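Mandelate racemase/muconate lactonizing enzyme-like protein (Roseovarius sp. TM1035, PDB 3RCY) probably catalyses a magnesium-dependent reaction of the enolase superfamily, in which a proton is abstracted beside a carboxylate, though its own substrate is not established. Local coordinates at residues Glu293-Ala298 with Ala327-Ile332; Arg125-Thr130 with Ile332-Ser337; Val317-Asn322 with Ile351-Gly356; Asn67-Glu72 with Asp104-Ala109. All coordinates share one frame; numbering follows the deposited sequence.

Contact 1 (Glu293-Ala298 with Ala327-Ile332); sequences EMKKVA and ASIPNI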
# COMPACT_ATOMS: atom_id res chain seq x y z
N GLU A 293 17.97 25.10 -9.10
CA GLU A 293 17.63 23.73 -8.71
C GLU A 293 16.80 23.73 -7.42
O GLU A 293 15.81 23.00 -7.31
CB GLU A 293 18.91 22.88 -8.58
CG GLU A 293 18.71 21.44 -8.12
CD GLU A 293 18.15 20.52 -9.19
OE1 GLU A 293 17.80 20.97 -10.30
OE2 GLU A 293 18.07 19.31 -8.90
N MET A 294 17.17 24.58 -6.47
CA MET A 294 16.41 24.69 -5.23
C MET A 294 15.05 25.36 -5.38
O MET A 294 14.15 25.09 -4.58
CB MET A 294 17.25 25.32 -4.11
CG MET A 294 18.35 24.37 -3.57
SD MET A 294 17.71 22.73 -3.14
CE MET A 294 18.05 21.78 -4.61
N LYS A 295 14.89 26.21 -6.40
CA LYS A 295 13.55 26.72 -6.77
C LYS A 295 12.64 25.58 -7.23
O LYS A 295 11.44 25.55 -6.91
CB LYS A 295 13.65 27.81 -7.86
CG LYS A 295 14.09 29.20 -7.36
CD LYS A 295 13.00 29.94 -6.55
CE LYS A 295 11.85 30.45 -7.43
NZ LYS A 295 10.93 31.36 -6.66
N LYS A 296 13.21 24.64 -7.97
CA LYS A 296 12.48 23.44 -8.37
C LYS A 296 12.03 22.66 -7.14
O LYS A 296 10.87 22.24 -7.06
CB LYS A 296 13.34 22.58 -9.31
CG LYS A 296 13.67 23.24 -10.65
CD LYS A 296 14.33 22.26 -11.62
CE LYS A 296 14.50 22.87 -13.02
NZ LYS A 296 15.36 22.00 -13.92
N VAL A 297 12.93 22.49 -6.18
CA VAL A 297 12.60 21.79 -4.93
C VAL A 297 11.55 22.53 -4.11
O VAL A 297 10.64 21.90 -3.56
CB VAL A 297 13.88 21.47 -4.09
CG1 VAL A 297 13.52 20.91 -2.72
CG2 VAL A 297 14.75 20.49 -4.84
N ALA A 298 11.67 23.85 -4.03
CA ALA A 298 10.67 24.68 -3.33
C ALA A 298 9.26 24.46 -3.88
O ALA A 298 8.30 24.37 -3.11
CB ALA A 298 11.04 26.17 -3.38
N ALA A 327 13.48 35.09 -0.38
CA ALA A 327 12.65 36.26 -0.71
C ALA A 327 11.60 35.96 -1.79
O ALA A 327 10.55 36.61 -1.84
CB ALA A 327 13.53 37.40 -1.17
N SER A 328 11.89 34.94 -2.61
CA SER A 328 11.11 34.66 -3.83
C SER A 328 10.12 33.51 -3.72
O SER A 328 9.37 33.24 -4.67
CB SER A 328 12.07 34.38 -4.99
OG SER A 328 12.63 33.07 -4.86
N ILE A 329 10.10 32.80 -2.58
CA ILE A 329 9.21 31.64 -2.44
C ILE A 329 8.07 31.88 -1.45
O ILE A 329 8.27 32.51 -0.41
CB ILE A 329 9.99 30.35 -2.09
CG1 ILE A 329 10.67 30.48 -0.71
CG2 ILE A 329 11.00 30.00 -3.22
CD1 ILE A 329 11.22 29.18 -0.15
N PRO A 330 6.86 31.38 -1.78
CA PRO A 330 5.76 31.55 -0.84
C PRO A 330 5.87 30.63 0.37
O PRO A 330 5.37 30.96 1.44
CB PRO A 330 4.52 31.22 -1.68
CG PRO A 330 5.01 30.35 -2.78
CD PRO A 330 6.42 30.79 -3.06
N ASN A 331 6.57 29.51 0.22
CA ASN A 331 6.68 28.51 1.29
C ASN A 331 8.00 28.56 2.07
O ASN A 331 8.63 27.52 2.34
CB ASN A 331 6.38 27.09 0.75
CG ASN A 331 7.30 26.67 -0.40
OD1 ASN A 331 7.76 27.49 -1.18
ND2 ASN A 331 7.54 25.37 -0.52
N ILE A 332 8.42 29.76 2.44
CA ILE A 332 9.60 29.94 3.31
C ILE A 332 9.18 29.78 4.76
O ILE A 332 8.17 30.35 5.18
CB ILE A 332 10.28 31.34 3.11
CG1 ILE A 332 11.55 31.48 3.95
CG2 ILE A 332 9.32 32.48 3.47
CD1 ILE A 332 12.65 30.46 3.63
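The ammonium group of Lys295 is gripped by several groups: its NZ donates to Ser328 OG at 3.0 Å, makes a further hydrogen bond to the backbone oxygen of Leu118 and forms a salt bridge with Glu72 of the second subunit. Ser328 OG, set between the backbone N and the carbonyl carbon (chi1 75°), is also hydrogen-bonded to the oxygen of Phe325, which ties it back to helix 316-327. To arrive there the lysine chain folds at chi2 and chi3, and Lys295 CD rides past the methyl branch of Ile329, CD to CG2 3.9 Å, the two side chains running in opposite directions. The same CG2 rests on the CB of Ala298 at 3.8 Å, so this one methyl touches both Ala298 and the Lys295 chain, about one turn apart on the helix. A second polar tie closes the other end: Asn331 ND2 gives a hydrogen to Ala298 O at 2.9 Å, with an N-H...O angle of 150° and the donor tilted 19° from the carbonyl plane. The amide nitrogen also serves Ala306 O, and together these two backbone oxygens probably fix the turn of the amide. The loop 327-332 thus drapes over helix 290-302 on its way from helix 316-327 to strand 335-336, an alpha-to-beta connection of the C-terminal barrel domain, here close to a subunit interface.

Contact 2 (Arg125-Thr130 with Ile332-Ser337); sequences RIRAYT and ILMCES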
# COMPACT_ATOMS: atom_id res chain seq x y z
N ARG A 125 10.05 40.66 4.54
CA ARG A 125 10.94 40.34 5.65
C ARG A 125 10.99 38.81 5.86
O ARG A 125 9.95 38.14 5.91
CB ARG A 125 10.54 41.06 6.95
CG ARG A 125 10.66 42.60 6.91
CD ARG A 125 11.31 43.19 8.18
NE ARG A 125 12.77 43.05 8.17
CZ ARG A 125 13.58 43.39 9.17
NH1 ARG A 125 14.89 43.22 9.05
NH2 ARG A 125 13.09 43.90 10.30
N ILE A 126 12.21 38.29 5.96
CA ILE A 126 12.44 36.86 6.09
C ILE A 126 12.78 36.53 7.54
O ILE A 126 13.69 37.11 8.13
CB ILE A 126 13.57 36.39 5.14
CG1 ILE A 126 13.20 36.71 3.68
CG2 ILE A 126 13.88 34.91 5.35
CD1 ILE A 126 14.41 36.85 2.73
N ARG A 127 12.03 35.60 8.12
CA ARG A 127 12.28 35.14 9.48
C ARG A 127 13.65 34.46 9.57
O ARG A 127 13.96 33.58 8.76
CB ARG A 127 11.18 34.17 9.89
CG ARG A 127 11.17 33.81 11.35
CD ARG A 127 9.96 32.93 11.67
NE ARG A 127 10.02 32.46 13.04
CZ ARG A 127 9.28 31.47 13.54
NH1 ARG A 127 8.42 30.82 12.77
NH2 ARG A 127 9.42 31.13 14.81
N ALA A 128 14.46 34.89 10.53
CA ALA A 128 15.79 34.32 10.73
C ALA A 128 15.87 33.51 12.02
O ALA A 128 15.07 33.71 12.94
CB ALA A 128 16.86 35.43 10.76
N TYR A 129 16.83 32.60 12.08
CA TYR A 129 17.16 31.94 13.34
C TYR A 129 18.66 31.73 13.46
O TYR A 129 19.40 31.85 12.48
CB TYR A 129 16.41 30.61 13.49
CG TYR A 129 17.00 29.41 12.75
CD1 TYR A 129 16.56 29.08 11.47
CD2 TYR A 129 17.97 28.59 13.35
CE1 TYR A 129 17.06 27.98 10.79
CE2 TYR A 129 18.48 27.48 12.67
CZ TYR A 129 18.02 27.18 11.40
OH TYR A 129 18.50 26.09 10.71
N THR A 130 19.10 31.36 14.66
CA THR A 130 20.50 31.05 14.89
C THR A 130 20.65 29.86 15.83
O THR A 130 19.73 29.57 16.61
CB THR A 130 21.27 32.30 15.44
OG1 THR A 130 22.65 31.98 15.66
CG2 THR A 130 20.66 32.81 16.73
N ILE A 332 8.42 29.76 2.44
CA ILE A 332 9.60 29.94 3.31
C ILE A 332 9.18 29.78 4.76
O ILE A 332 8.17 30.35 5.18
CB ILE A 332 10.28 31.34 3.11
CG1 ILE A 332 11.55 31.48 3.95
CG2 ILE A 332 9.32 32.48 3.47
CD1 ILE A 332 12.65 30.46 3.63
N LEU A 333 9.96 29.02 5.53
CA LEU A 333 9.77 28.97 6.98
C LEU A 333 10.70 29.98 7.67
O LEU A 333 10.24 30.94 8.27
CB LEU A 333 10.01 27.55 7.53
CG LEU A 333 9.98 27.33 9.05
CD1 LEU A 333 8.70 27.87 9.74
CD2 LEU A 333 10.14 25.85 9.32
N MET A 334 12.01 29.76 7.56
CA MET A 334 13.00 30.66 8.15
C MET A 334 14.39 30.42 7.55
O MET A 334 14.62 29.38 6.92
CB MET A 334 13.03 30.51 9.68
CG MET A 334 13.31 29.09 10.19
SD MET A 334 13.23 28.94 11.99
CE MET A 334 11.46 28.93 12.30
N CYS A 335 15.30 31.38 7.73
CA CYS A 335 16.68 31.26 7.23
C CYS A 335 17.67 31.17 8.37
O CYS A 335 17.77 32.08 9.19
CB CYS A 335 17.05 32.45 6.34
SG CYS A 335 16.48 32.29 4.66
N GLU A 336 18.42 30.07 8.41
CA GLU A 336 19.55 29.91 9.34
C GLU A 336 20.55 31.04 9.10
O GLU A 336 20.83 31.39 7.96
CB GLU A 336 20.22 28.55 9.10
CG GLU A 336 21.18 28.10 10.19
CD GLU A 336 21.49 26.60 10.13
OE1 GLU A 336 21.23 25.96 9.08
OE2 GLU A 336 21.99 26.05 11.14
N SER A 337 21.07 31.61 10.18
CA SER A 337 22.00 32.73 10.11
C SER A 337 23.10 32.61 11.16
O SER A 337 22.92 32.00 12.22
CB SER A 337 21.25 34.07 10.28
OG SER A 337 20.14 34.15 9.38
O HOH W 1 7.58 31.23 9.76
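Ile126 opens the pairing with its CG2 branch, which lies on Cys335 SG at 3.8 Å and more loosely against Ile332. At Arg127 the backbone oxygen receives Cys335 N in its carbonyl plane, 2.8 Å away, while the side chain runs out fully extended beside Met334. The methyl CE of Met334 sits over the centre of the guanidinium, 3.6 Å from Arg127 CZ. At the guanidinium edge a water accepts from Arg127 NH1 and donates to Leu333 O; Thr163 and Asp205 hold NE and NH2. Ala128 pairs with Cys335 in parallel register, and Tyr129 with Glu336, so that strand 126-131 and the short strand 335-336 lie next to each other as first and last parallel staves of the family's modified TIM barrel. Tyr129 N donates to Cys335 O at 3.1 Å, the donor standing well above the carbonyl plane, and Tyr129 O takes Ser337 N at 2.9 Å. Its ring, placed by a chi1 of 80°, has Glu336 CA over one face, a CH-pi contact at 3.8 Å from the centroid. Met334 SD approaches obliquely, 3.4 Å from Tyr129 CD1, in a Met-aromatic contact. Lys166 NZ is hydrogen-bonded to Tyr129 OH and salt-bridged to Glu336 OE2, while Glu336 OE1 accepts from Leu312 N; the Glu336 side chain lies about 5 Å from the bound magnesium ion. A leucine at Tyr129 would probably leave Lys166 without one of its oxygen partners and Met334 without its aromatic neighbour. Thr130 ends the segment alongside Ser337, its OG1 and CB near the serine's backbone oxygen.

Contact 3 (Val317-Asn322 with Ile351-Gly356); sequences VEWAAN and IRVEGG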
# COMPACT_ATOMS: atom_id res chain seq x y z
N VAL A 317 28.38 34.48 1.69
CA VAL A 317 28.06 34.43 0.26
C VAL A 317 26.97 33.39 0.02
O VAL A 317 25.97 33.68 -0.64
CB VAL A 317 29.32 34.13 -0.62
CG1 VAL A 317 28.92 33.90 -2.07
CG2 VAL A 317 30.32 35.29 -0.54
N GLU A 318 27.14 32.18 0.56
CA GLU A 318 26.07 31.20 0.49
C GLU A 318 24.81 31.74 1.18
O GLU A 318 23.70 31.52 0.71
CB GLU A 318 26.47 29.86 1.10
CG GLU A 318 25.48 28.76 0.71
CD GLU A 318 25.55 27.54 1.60
OE1 GLU A 318 25.59 27.69 2.85
OE2 GLU A 318 25.53 26.42 1.05
N TRP A 319 24.99 32.47 2.27
CA TRP A 319 23.86 33.06 2.99
C TRP A 319 23.11 34.07 2.13
O TRP A 319 21.89 34.14 2.19
CB TRP A 319 24.33 33.70 4.29
CG TRP A 319 23.21 34.19 5.15
CD1 TRP A 319 22.19 33.45 5.68
CD2 TRP A 319 23.00 35.53 5.59
NE1 TRP A 319 21.36 34.25 6.43
CE2 TRP A 319 21.83 35.53 6.39
CE3 TRP A 319 23.69 36.74 5.39
CZ2 TRP A 319 21.34 36.69 6.99
CZ3 TRP A 319 23.19 37.90 5.98
CH2 TRP A 319 22.03 37.86 6.78
N ALA A 320 23.83 34.87 1.34
CA ALA A 320 23.19 35.81 0.41
C ALA A 320 22.32 35.07 -0.61
O ALA A 320 21.20 35.51 -0.91
CB ALA A 320 24.21 36.70 -0.29
N ALA A 321 22.82 33.96 -1.13
CA ALA A 321 22.03 33.10 -2.02
C ALA A 321 20.75 32.65 -1.32
O ALA A 321 19.66 32.76 -1.89
CB ALA A 321 22.85 31.90 -2.52
N ASN A 322 20.89 32.18 -0.08
CA ASN A 322 19.74 31.78 0.74
C ASN A 322 18.66 32.87 0.85
O ASN A 322 17.46 32.58 0.81
CB ASN A 322 20.19 31.38 2.15
CG ASN A 322 21.05 30.13 2.17
OD1 ASN A 322 21.21 29.44 1.16
ND2 ASN A 322 21.61 29.83 3.33
N ILE A 351 24.18 42.63 3.87
CA ILE A 351 22.92 42.02 4.28
C ILE A 351 23.06 41.65 5.76
O ILE A 351 24.06 41.05 6.14
CB ILE A 351 22.59 40.75 3.46
CG1 ILE A 351 22.63 41.04 1.95
CG2 ILE A 351 21.22 40.18 3.85
CD1 ILE A 351 22.61 39.78 1.08
N ARG A 352 22.06 41.98 6.57
CA ARG A 352 22.13 41.74 8.02
C ARG A 352 20.81 41.26 8.60
O ARG A 352 19.73 41.60 8.08
CB ARG A 352 22.58 43.00 8.77
CG ARG A 352 24.06 43.32 8.63
CD ARG A 352 24.37 44.71 9.11
NE ARG A 352 25.80 44.98 9.03
CZ ARG A 352 26.34 46.19 9.01
NH1 ARG A 352 25.58 47.28 9.06
NH2 ARG A 352 27.66 46.30 8.93
N VAL A 353 20.89 40.47 9.67
CA VAL A 353 19.71 40.17 10.49
C VAL A 353 19.45 41.39 11.38
O VAL A 353 20.33 41.83 12.11
CB VAL A 353 19.91 38.90 11.37
CG1 VAL A 353 18.69 38.66 12.26
CG2 VAL A 353 20.19 37.68 10.51
N GLU A 354 18.24 41.93 11.30
CA GLU A 354 17.86 43.06 12.15
C GLU A 354 16.56 42.74 12.88
O GLU A 354 15.53 42.48 12.26
CB GLU A 354 17.77 44.35 11.31
CG GLU A 354 19.13 44.74 10.72
CD GLU A 354 19.09 45.97 9.82
OE1 GLU A 354 18.02 46.30 9.27
OE2 GLU A 354 20.17 46.60 9.67
N GLY A 355 16.62 42.72 14.21
CA GLY A 355 15.47 42.36 15.05
C GLY A 355 14.86 41.01 14.69
O GLY A 355 13.63 40.87 14.66
N GLY A 356 15.71 40.03 14.40
CA GLY A 356 15.28 38.67 14.09
C GLY A 356 14.83 38.43 12.66
O GLY A 356 14.36 37.34 12.33
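The six-membered end of the Trp319 indole is the bump of this contact, thrust outward from helix 316-327 into a notch between Ile351 and Val353. With CG anti to the backbone nitrogen (chi1 -173°) the ring stands off the helix and presents its rim. Ile351 O meets that rim in the ring plane, 3.3 Å from Trp319 CZ3, and the methyl CG2 of Ile351 lies by the same corner, 3.7 Å from CZ3. Around the rim, Val353 CG2 comes obliquely to Trp319 CZ2 at 3.8 Å, its side chain crossing the indole at about a right angle, while the peptide carbon of Arg352 borders the edge between the two. The longer branch of Ile351 goes to the helix instead: CD1 settles against Ala320 CB at 3.7 Å, where the small side chain lets the methyl come close to the helix backbone. One branch of Ile351 therefore touches the ring and the other the helix surface. Ile358 of the neighbouring strand packs on Trp319, Ile351 and Val353 alike, and a weak hydrogen bond links Trp319 NE1, on the pyrrole side of the indole, to Ser337 OG, next to strand 335-336. Cutting Trp319 back to an alanine would probably open a gap between the helix and the 351-353 segment, leaving Ile351 and Val353 without the ring they pack on. The join is mainly apolar and depends on fit of shape, though the in-plane Ile351 O may gain slightly from the C-H edge of the indole, which is probably weakly positive.

Contact 4 (Asn67-Glu72 with Asp104-Ala109); sequences NPENIE and DILGKA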
# COMPACT_ATOMS: atom_id res chain seq x y z
N ASN A 67 26.96 31.23 -21.99
CA ASN A 67 26.08 32.30 -21.53
C ASN A 67 25.54 31.95 -20.13
O ASN A 67 24.95 30.90 -19.95
CB ASN A 67 24.94 32.45 -22.54
CG ASN A 67 24.05 33.66 -22.26
OD1 ASN A 67 23.94 34.15 -21.14
ND2 ASN A 67 23.41 34.15 -23.31
N PRO A 68 25.77 32.84 -19.14
CA PRO A 68 25.32 32.54 -17.77
C PRO A 68 23.79 32.40 -17.62
O PRO A 68 23.34 31.87 -16.61
CB PRO A 68 25.84 33.73 -16.96
CG PRO A 68 26.08 34.82 -17.97
CD PRO A 68 26.52 34.10 -19.20
N GLU A 69 23.02 32.87 -18.61
CA GLU A 69 21.57 32.62 -18.65
C GLU A 69 21.24 31.13 -18.69
O GLU A 69 20.17 30.71 -18.25
CB GLU A 69 20.94 33.28 -19.88
CG GLU A 69 20.83 34.80 -19.82
CD GLU A 69 20.30 35.39 -21.12
OE1 GLU A 69 20.37 34.71 -22.17
OE2 GLU A 69 19.81 36.55 -21.10
N ASN A 70 22.16 30.32 -19.22
CA ASN A 70 21.84 28.92 -19.53
C ASN A 70 22.04 27.99 -18.34
O ASN A 70 22.85 27.06 -18.37
CB ASN A 70 22.59 28.45 -20.78
CG ASN A 70 22.12 29.18 -22.03
OD1 ASN A 70 21.00 29.68 -22.08
ND2 ASN A 70 22.99 29.26 -23.04
N ILE A 71 21.27 28.27 -17.29
CA ILE A 71 21.38 27.60 -15.99
C ILE A 71 20.86 26.15 -16.04
O ILE A 71 21.45 25.26 -15.42
CB ILE A 71 20.62 28.42 -14.89
CG1 ILE A 71 21.19 29.85 -14.78
CG2 ILE A 71 20.61 27.71 -13.54
CD1 ILE A 71 22.51 29.96 -14.04
N GLU A 72 19.77 25.93 -16.77
CA GLU A 72 19.22 24.58 -16.95
C GLU A 72 20.25 23.70 -17.64
O GLU A 72 20.50 22.57 -17.22
CB GLU A 72 17.93 24.60 -17.78
CG GLU A 72 16.73 25.28 -17.15
CD GLU A 72 15.84 24.33 -16.34
OE1 GLU A 72 16.13 23.11 -16.26
OE2 GLU A 72 14.84 24.82 -15.78
N ASP A 104 24.66 35.98 -9.40
CA ASP A 104 25.23 37.28 -9.04
C ASP A 104 25.51 38.09 -10.33
O ASP A 104 25.11 39.25 -10.43
CB ASP A 104 26.50 37.08 -8.20
CG ASP A 104 26.93 38.35 -7.45
OD1 ASP A 104 26.10 39.26 -7.27
OD2 ASP A 104 28.12 38.42 -7.04
N ILE A 105 26.18 37.45 -11.30
CA ILE A 105 26.41 38.04 -12.63
C ILE A 105 25.10 38.44 -13.35
O ILE A 105 25.00 39.55 -13.87
CB ILE A 105 27.25 37.09 -13.53
CG1 ILE A 105 28.73 37.17 -13.15
CG2 ILE A 105 27.08 37.45 -15.02
CD1 ILE A 105 29.54 35.95 -13.56
N LEU A 106 24.11 37.55 -13.36
CA LEU A 106 22.84 37.80 -14.04
C LEU A 106 22.12 39.01 -13.45
O LEU A 106 21.67 39.88 -14.20
CB LEU A 106 21.94 36.55 -14.03
CG LEU A 106 22.41 35.41 -14.94
CD1 LEU A 106 21.74 34.08 -14.58
CD2 LEU A 106 22.21 35.74 -16.43
N GLY A 107 22.05 39.08 -12.12
CA GLY A 107 21.44 40.25 -11.48
C GLY A 107 22.14 41.56 -11.85
O GLY A 107 21.48 42.58 -12.12
N LYS A 108 23.47 41.54 -11.86
CA LYS A 108 24.24 42.72 -12.26
C LYS A 108 23.97 43.10 -13.72
O LYS A 108 23.77 44.28 -14.02
CB LYS A 108 25.75 42.53 -12.01
CG LYS A 108 26.09 42.42 -10.53
CD LYS A 108 27.58 42.31 -10.26
CE LYS A 108 27.83 41.99 -8.79
NZ LYS A 108 29.29 41.79 -8.51
N ALA A 109 23.96 42.11 -14.61
CA ALA A 109 23.68 42.35 -16.02
C ALA A 109 22.27 42.88 -16.27
O ALA A 109 22.05 43.73 -17.14
CB ALA A 109 23.94 41.09 -16.84
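In the N-terminal domain, whose helices pack beside a three-stranded antiparallel sheet, the turn leading into helix 71-80 is docked on helix 89-110 through Leu106. Its two methyls divide the work: Leu106 CD1 lies 3.4 Å from the backbone oxygen of Pro68 and also nears Ile71 CD1, while CD2 is 3.8 Å from Glu69 CG. Beside it, Pro68 CG meets Ile105 CG2 at 4.1 Å, the two side chains crossing at about a right angle. Leu4 of strand 4-12 touches both Pro68 and Ile105, so the turn, the helix and the sheet share this apolar seam. The backbone receiving the leucine is a type I beta turn from Asn67 to Asn70, reinforced by an Asx turn in which Glu69 N donates to Asn67 OD1 at 3.0 Å. That donor stands above the plane of the side-chain amide, yet its N-H...O angle is 164°. With CG anti to its own carbonyl carbon (chi1 -73°), Glu69 lays CG against the leucine and runs on extended, its OE2 forming salt bridges with Arg110 and with Arg112 of the second subunit. A weak bond from Asn67 ND2 also reaches Glu69 OE1.

In the fold
From the N terminus, contact 4 closes first, bringing 67-72 back against helix 89-110 inside the N-terminal domain. Strand 126-131 then opens the long loop that contact 2 shuts some two hundred residues later at strand 335-336, completing the ring of parallel barrel strands. Contact 1 nests within that loop, joining helix 290-302 to the segment after helix 316-327, and shares Ile332 with contact 2. Contact 3 crosses both: it starts on helix 316-327 and ends beyond strand 335-336, at 351-356, where Gly356 O probably bonds Ala128 N of contact 2. A salt bridge between Lys296 and Glu72 links contacts 1 and 4, fastening the two domains near the second subunit.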